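Local coordinates for protein NAD-dependent formate dehydrogenase gamma subunit (Cupriavidus necator, PDB 6VW7) that carries a [2Fe-2S] cluster as the gamma subunit of an NAD-dependent formate dehydrogenase and probably takes part in electron transfer to or from NADH, at residues 32-35 and 36-40; 44-47 and 48-51; 57-60 and 61-65. All blocks are in the same frame, centred on the assembly; numbering follows the deposited sequence. Where two conformers were deposited one is given.

In the fold
The three contacts come in series along the chain, all in the N-terminal helices that precede the mixed sheet starting with strand 82-87. Interaction 1 lies within helix 31-42, interaction 2 at the entry into helix 50-57, and interaction 3 at the turn that leads into helix 61-70. Centre to centre, interactions 1 and 2 are about 11 Å apart, as are 2 and 3, while 1 and 3 are about 15 Å apart. Each pair touches: I38 meets P46, V50 meets V64, and I34 meets L57. They thus belong to one packed helical unit, away from the [2Fe-2S] cluster site and partly facing the beta subunit.

Interaction 1 (32-35 and 36-40)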
loop_
_atom_site.group_PDB
_atom_site.type_symbol
_atom_site.label_atom_id
_atom_site.label_comp_id
_atom_site.label_asym_id
_atom_site.label_seq_id
_atom_site.Cartn_x
_atom_site.Cartn_y
_atom_site.Cartn_z
ATOM N N LEU A 32 18.943 7.514 -5.655
ATOM C CA LEU A 32 17.569 7.898 -5.317
ATOM C C LEU A 32 17.464 8.665 -3.999
ATOM O O LEU A 32 16.682 9.630 -3.949
ATOM C CB LEU A 32 16.636 6.674 -5.303
ATOM C CG LEU A 32 15.858 6.478 -6.606
ATOM C CD1 LEU A 32 16.803 6.016 -7.687
ATOM C CD2 LEU A 32 14.669 5.482 -6.478
ATOM N N PRO A 33 18.116 8.258 -2.890
ATOM C CA PRO A 33 18.102 9.129 -1.693
ATOM C C PRO A 33 18.636 10.520 -1.974
ATOM O O PRO A 33 18.143 11.505 -1.402
ATOM C CB PRO A 33 18.980 8.368 -0.691
ATOM C CG PRO A 33 18.742 6.888 -1.084
ATOM C CD PRO A 33 18.697 6.928 -2.593
ATOM N N ILE A 34 19.650 10.635 -2.834
ATOM C CA ILE A 34 20.180 11.956 -3.174
ATOM C C ILE A 34 19.132 12.761 -3.932
ATOM O O ILE A 34 18.866 13.923 -3.611
ATOM C CB ILE A 34 21.482 11.821 -3.986
ATOM C CG1 ILE A 34 22.630 11.382 -3.083
ATOM C CG2 ILE A 34 21.813 13.125 -4.716
ATOM C CD1 ILE A 34 23.934 11.087 -3.828
ATOM N N LEU A 35 18.507 12.145 -4.940
ATOM C CA LEU A 35 17.512 12.856 -5.737
ATOM C C LEU A 35 16.327 13.281 -4.878
ATOM O O LEU A 35 15.797 14.384 -5.048
ATOM C CB LEU A 35 17.046 11.981 -6.910
ATOM C CG LEU A 35 18.091 11.692 -7.998
ATOM C CD1 LEU A 35 17.550 10.694 -9.071
ATOM C CD2 LEU A 35 18.542 12.970 -8.656
ATOM N N HIS A 36 15.895 12.415 -3.953
ATOM C CA HIS A 36 14.832 12.780 -3.014
ATOM C C HIS A 36 15.221 13.985 -2.154
ATOM O O HIS A 36 14.416 14.902 -1.945
ATOM C CB HIS A 36 14.493 11.591 -2.118
ATOM C CG HIS A 36 13.584 10.587 -2.766
ATOM N ND1 HIS A 36 12.354 10.925 -3.289
ATOM C CD2 HIS A 36 13.729 9.255 -2.973
ATOM C CE1 HIS A 36 11.772 9.841 -3.777
ATOM N NE2 HIS A 36 12.592 8.818 -3.609
ATOM N N GLU A 37 16.433 13.983 -1.604
ATOM C CA GLU A 37 16.809 15.081 -0.706
ATOM C C GLU A 37 16.928 16.406 -1.458
ATOM O O GLU A 37 16.530 17.454 -0.938
ATOM C CB GLU A 37 18.120 14.764 0.018
ATOM C CG GLU A 37 18.555 15.832 1.052
ATOM C CD GLU A 37 17.634 15.930 2.273
ATOM O OE1 GLU A 37 16.667 15.136 2.378
ATOM O OE2 GLU A 37 17.884 16.813 3.133
ATOM N N ILE A 38 17.468 16.379 -2.680
ATOM C CA ILE A 38 17.506 17.581 -3.515
ATOM C C ILE A 38 16.093 18.081 -3.798
ATOM O O ILE A 38 15.776 19.252 -3.573
ATOM C CB ILE A 38 18.272 17.313 -4.827
ATOM C CG1 ILE A 38 19.724 16.918 -4.539
ATOM C CG2 ILE A 38 18.234 18.564 -5.705
ATOM C CD1 ILE A 38 20.531 16.505 -5.796
ATOM N N GLN A 39 15.217 17.200 -4.291
ATOM C CA GLN A 39 13.839 17.603 -4.571
ATOM C C GLN A 39 13.116 18.055 -3.302
ATOM O O GLN A 39 12.327 19.008 -3.339
ATOM C CB GLN A 39 13.071 16.458 -5.252
ATOM C CG GLN A 39 11.616 16.804 -5.594
ATOM C CD GLN A 39 11.098 16.058 -6.807
ATOM O OE1 GLN A 39 11.725 16.067 -7.870
ATOM N NE2 GLN A 39 9.943 15.409 -6.659
ATOM N N ASP A 40 13.339 17.360 -2.179
ATOM C CA ASP A 40 12.653 17.722 -0.939
ATOM C C ASP A 40 13.057 19.110 -0.462
ATOM O O ASP A 40 12.229 19.851 0.074
ATOM C CB ASP A 40 12.928 16.685 0.156
ATOM C CG ASP A 40 12.215 15.347 -0.102
ATOM O OD1 ASP A 40 11.413 15.275 -1.059
ATOM O OD2 ASP A 40 12.472 14.370 0.638
#
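The imidazole of H36 meets the carbonyl of L32 obliquely, with neither a face nor an edge turned squarely to it. Its CD2 comes to 3.1 Å from L32 O, and CG lies a little farther from the same oxygen. This follows from the first torsion: CG stands anti to the carbonyl carbon (chi1 -80°), which lays the ring back along the preceding turn. Beyond this turn the ring meets those of F74 and H73, each at about 55° to it, and NE2 makes a weak hydrogen bond to K265 O of the beta subunit.

The same carbonyl accepts the amide of H36, with 2.9 Å between H36 N and L32 O. The next three amides repeat the spacing, E37 N to P33 O, I38 N to I34 O and Q39 N to L35 O each measuring 3.0 Å.

I34 and I38 run side by side, pointing the same way, with I34 CG2 3.8 Å from I38 CD1. I38 CG1 also lies 3.3 Å from I34 O. Both isoleucines pack on I53 of helix 50-57 and on helix 14-24, whereas the amide group of Q39 bonds to the backbone of H73 and R75. Such unbroken i to i+4 bonding, with one apolar side turned to neighbouring helices, is that of an alpha-helix in a helical bundle.

Interaction 2 (44-47 and 48-51); sequences YIPD and AAVP
The ring of P46 touches the following turn through two of its atoms. CB comes to 4.1 Å from A48 N, and on the far side of the ring CD lies 4.1 Å from A49 CB. CD also reaches I38 CG2 of helix 31-42, so this edge of the ring is packed by two apolar groups. I17 of helix 14-24 covers both P46 and A49, which places this apolar pair against that helix.

The backbone closes two overlapping turns. A49 N donates to P46 O at 2.9 Å, and V50 N donates to D47 O at 3.1 Å. Both bonds span three residues, and both donors stand well above the carbonyl plane, 55° and 56° out of it, away from the lone pairs. With D47, A48 and A49 all near helical phi/psi, these are overlapping type I turns that carry the chain toward helix 50-57.

V50 adds side-chain cover to the second carbonyl. Its CG2, anti to its own carbonyl carbon, lies 3.6 Å from D47 O, while CG1 faces helix 61-70 through V64. Before the turn, I45 pairs by backbone hydrogen bonds with R75 and lays its side chain on L35 and Q39.

P51 has no N-H, and its CD, 3.6 Å from D47 O, takes roughly the place of the hydrogen an i to i+4 amide would offer. D47 O is therefore given the amide of V50 in place of an i to i+4 backbone donor, and the chemistry of proline implies an i to i+3 bond at this entry.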
loop_
_atom_site.group_PDB
_atom_site.type_symbol
_atom_site.label_atom_id
_atom_site.label_comp_id
_atom_site.label_asym_id
_atom_site.label_seq_id
_atom_site.Cartn_x
_atom_site.Cartn_y
_atom_site.Cartn_z
ATOM N N TYR A 44 12.913 20.659 -6.803
ATOM C CA TYR A 44 13.116 19.979 -8.078
ATOM C C TYR A 44 14.581 19.587 -8.157
ATOM O O TYR A 44 15.383 19.962 -7.303
ATOM C CB TYR A 44 12.723 20.873 -9.268
ATOM C CG TYR A 44 13.547 22.148 -9.390
ATOM C CD1 TYR A 44 13.396 23.193 -8.480
ATOM C CD2 TYR A 44 14.478 22.305 -10.411
ATOM C CE1 TYR A 44 14.160 24.366 -8.581
ATOM C CE2 TYR A 44 15.238 23.474 -10.526
ATOM C CZ TYR A 44 15.072 24.500 -9.606
ATOM O OH TYR A 44 15.824 25.652 -9.708
ATOM N N ILE A 45 14.934 18.846 -9.201
ATOM C CA ILE A 45 16.339 18.518 -9.412
ATOM C C ILE A 45 16.830 19.357 -10.586
ATOM O O ILE A 45 16.482 19.062 -11.740
ATOM C CB ILE A 45 16.546 17.020 -9.669
ATOM C CG1 ILE A 45 16.107 16.212 -8.443
ATOM C CG2 ILE A 45 18.003 16.730 -10.027
ATOM C CD1 ILE A 45 14.999 15.302 -8.750
ATOM N N PRO A 46 17.641 20.390 -10.352
ATOM C CA PRO A 46 18.097 21.231 -11.465
ATOM C C PRO A 46 19.075 20.471 -12.336
ATOM O O PRO A 46 19.845 19.636 -11.855
ATOM C CB PRO A 46 18.785 22.414 -10.773
ATOM C CG PRO A 46 18.604 22.202 -9.282
ATOM C CD PRO A 46 18.254 20.781 -9.066
ATOM N N ASP A 47 19.049 20.787 -13.636
ATOM C CA ASP A 47 19.988 20.168 -14.568
ATOM C C ASP A 47 21.425 20.351 -14.099
ATOM O O ASP A 47 22.269 19.468 -14.292
ATOM C CB ASP A 47 19.812 20.765 -15.967
ATOM C CG ASP A 47 18.651 20.140 -16.743
ATOM O OD1 ASP A 47 18.101 19.094 -16.320
ATOM O OD2 ASP A 47 18.280 20.728 -17.783
ATOM N N ALA A 48 21.723 21.498 -13.482
ATOM C CA ALA A 48 23.086 21.773 -13.048
ATOM C C ALA A 48 23.536 20.870 -11.905
ATOM O O ALA A 48 24.736 20.820 -11.621
ATOM C CB ALA A 48 23.230 23.241 -12.632
ATOM N N ALA A 49 22.626 20.155 -11.249
ATOM C CA ALA A 49 23.056 19.223 -10.216
ATOM C C ALA A 49 23.586 17.916 -10.790
ATOM O O ALA A 49 24.325 17.203 -10.099
ATOM C CB ALA A 49 21.907 18.917 -9.260
ATOM N N VAL A 50 23.196 17.563 -12.017
ATOM C CA VAL A 50 23.556 16.249 -12.556
ATOM C C VAL A 50 25.067 16.037 -12.601
ATOM O O VAL A 50 25.532 14.988 -12.128
ATOM C CB VAL A 50 22.871 16.027 -13.912
ATOM C CG1 VAL A 50 23.356 14.718 -14.556
ATOM C CG2 VAL A 50 21.347 16.011 -13.715
ATOM N N PRO A 51 25.883 16.978 -13.104
ATOM C CA PRO A 51 27.336 16.738 -13.076
ATOM C C PRO A 51 27.877 16.530 -11.675
ATOM O O PRO A 51 28.812 15.743 -11.485
ATOM C CB PRO A 51 27.915 17.997 -13.743
ATOM C CG PRO A 51 26.797 18.517 -14.587
ATOM C CD PRO A 51 25.565 18.247 -13.787
#

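Interaction 3 (57-60 and 61-65); sequences LNLS and RAEVH
S60 OG accepts the amide of E63, with 2.9 Å between S60 OG and E63 N and an N-H...O angle of 159°. The hydroxyl gets there because it stands between the backbone N and the carbonyl carbon of its own residue (chi1 77°), turned over the first turn of helix 61-70. The same serine supplies its carbonyl to the next amide along, V64 N lying 3.2 Å from S60 O. OG also lies 3.3 Å from E63 CB, with A62 CB farther off at 4.0 Å.

S60 is therefore the N-cap, its side chain occupying one of the amides that the first helical turn leaves without a backbone acceptor. L59, the residue just before the cap, meets V64, four residues past it: L59 CB is 4.2 Å from V64 CG2, the pairing known as a hydrophobic staple. L59 CB lies equally near E63 CG, at 4.2 Å, so the leucine sits alongside two side chains of the turn. E63 has CG anti to its backbone N and then bends at chi2 (75°), which carries its carboxylate off from the cap; its side chain packs on R285 of the beta subunit.

R61 folds back over the serine. S60 CB lies 4.3 Å above one face of its guanidinium, offset toward the rim, and the bends at chi2 and chi3 bring the group round. The R61 side chain touches V50 and A54 of helix 50-57.

Farther out, the loop is set by the end of helix 50-57, where N58, with positive phi, closes a Schellman motif. L57 and L59 both rest on L31 of helix 31-42, while V64 packs against I53 of helix 50-57.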
loop_
_atom_site.group_PDB
_atom_site.type_symbol
_atom_site.label_atom_id
_atom_site.label_comp_id
_atom_site.label_asym_id
_atom_site.label_seq_id
_atom_site.Cartn_x
_atom_site.Cartn_y
_atom_site.Cartn_z
ATOM N N LEU A 57 29.222 9.965 -7.462
ATOM C CA LEU A 57 28.853 8.551 -7.486
ATOM C C LEU A 57 29.602 7.750 -8.548
ATOM O O LEU A 57 29.296 6.562 -8.747
ATOM C CB LEU A 57 27.343 8.409 -7.712
ATOM C CG LEU A 57 26.425 9.179 -6.741
ATOM C CD1 LEU A 57 24.971 8.728 -6.955
ATOM C CD2 LEU A 57 26.827 9.008 -5.275
ATOM N N ASN A 58 30.564 8.364 -9.235
ATOM C CA ASN A 58 31.278 7.724 -10.340
ATOM C C ASN A 58 30.288 7.122 -11.338
ATOM O O ASN A 58 30.404 5.970 -11.760
ATOM C CB ASN A 58 32.271 6.674 -9.827
ATOM C CG ASN A 58 33.235 6.185 -10.916
ATOM O OD1 ASN A 58 33.548 6.908 -11.867
ATOM N ND2 ASN A 58 33.707 4.950 -10.774
ATOM N N LEU A 59 29.296 7.924 -11.709
ATOM C CA LEU A 59 28.315 7.565 -12.724
ATOM C C LEU A 59 28.443 8.542 -13.885
ATOM O O LEU A 59 28.996 9.633 -13.735
ATOM C CB LEU A 59 26.883 7.605 -12.166
ATOM C CG LEU A 59 26.520 6.658 -11.022
ATOM C CD1 LEU A 59 25.130 6.954 -10.528
ATOM C CD2 LEU A 59 26.609 5.209 -11.497
ATOM N N SER A 60 27.918 8.165 -15.045
ATOM C CA SER A 60 27.920 9.130 -16.133
ATOM C C SER A 60 26.758 10.101 -15.969
ATOM O O SER A 60 25.761 9.814 -15.299
ATOM C CB SER A 60 27.808 8.435 -17.488
ATOM O OG SER A 60 26.463 8.036 -17.683
ATOM N N ARG A 61 26.885 11.263 -16.605
ATOM C CA ARG A 61 25.799 12.236 -16.566
ATOM C C ARG A 61 24.543 11.677 -17.222
ATOM O O ARG A 61 23.426 11.911 -16.744
ATOM C CB ARG A 61 26.223 13.544 -17.239
ATOM C CG ARG A 61 27.291 14.358 -16.487
ATOM C CD ARG A 61 28.713 13.862 -16.789
ATOM N NE ARG A 61 28.781 13.149 -18.066
ATOM C CZ ARG A 61 29.732 12.282 -18.406
ATOM N NH1 ARG A 61 30.723 11.998 -17.574
ATOM N NH2 ARG A 61 29.687 11.692 -19.588
ATOM N N ALA A 62 24.700 10.933 -18.322
ATOM C CA ALA A 62 23.530 10.361 -18.994
ATOM C C ALA A 62 22.818 9.357 -18.099
ATOM O O ALA A 62 21.582 9.308 -18.057
ATOM C CB ALA A 62 23.949 9.696 -20.309
ATOM N N GLU A 63 23.586 8.567 -17.352
ATOM C CA GLU A 63 22.995 7.621 -16.414
ATOM C C GLU A 63 22.118 8.341 -15.392
ATOM O O GLU A 63 20.961 7.961 -15.163
ATOM C CB GLU A 63 24.116 6.831 -15.737
ATOM C CG GLU A 63 23.724 6.110 -14.470
ATOM C CD GLU A 63 22.895 4.874 -14.747
ATOM O OE1 GLU A 63 22.874 4.432 -15.907
ATOM O OE2 GLU A 63 22.262 4.346 -13.804
ATOM N N VAL A 64 22.656 9.399 -14.771
ATOM C CA VAL A 64 21.900 10.145 -13.770
ATOM C C VAL A 64 20.650 10.758 -14.395
ATOM O O VAL A 64 19.547 10.652 -13.847
ATOM C CB VAL A 64 22.797 11.222 -13.120
ATOM C CG1 VAL A 64 21.998 12.060 -12.132
ATOM C CG2 VAL A 64 23.988 10.571 -12.425
ATOM N N HIS A 65 20.805 11.415 -15.553
ATOM C CA HIS A 65 19.645 12.005 -16.208
ATOM C C HIS A 65 18.605 10.940 -16.560
ATOM O O HIS A 65 17.394 11.191 -16.465
ATOM C CB HIS A 65 20.084 12.784 -17.450
ATOM C CG HIS A 65 18.948 13.405 -18.200
ATOM N ND1 HIS A 65 18.454 12.876 -19.372
ATOM C CD2 HIS A 65 18.199 14.502 -17.935
ATOM C CE1 HIS A 65 17.455 13.624 -19.803
ATOM N NE2 HIS A 65 17.279 14.616 -18.949
#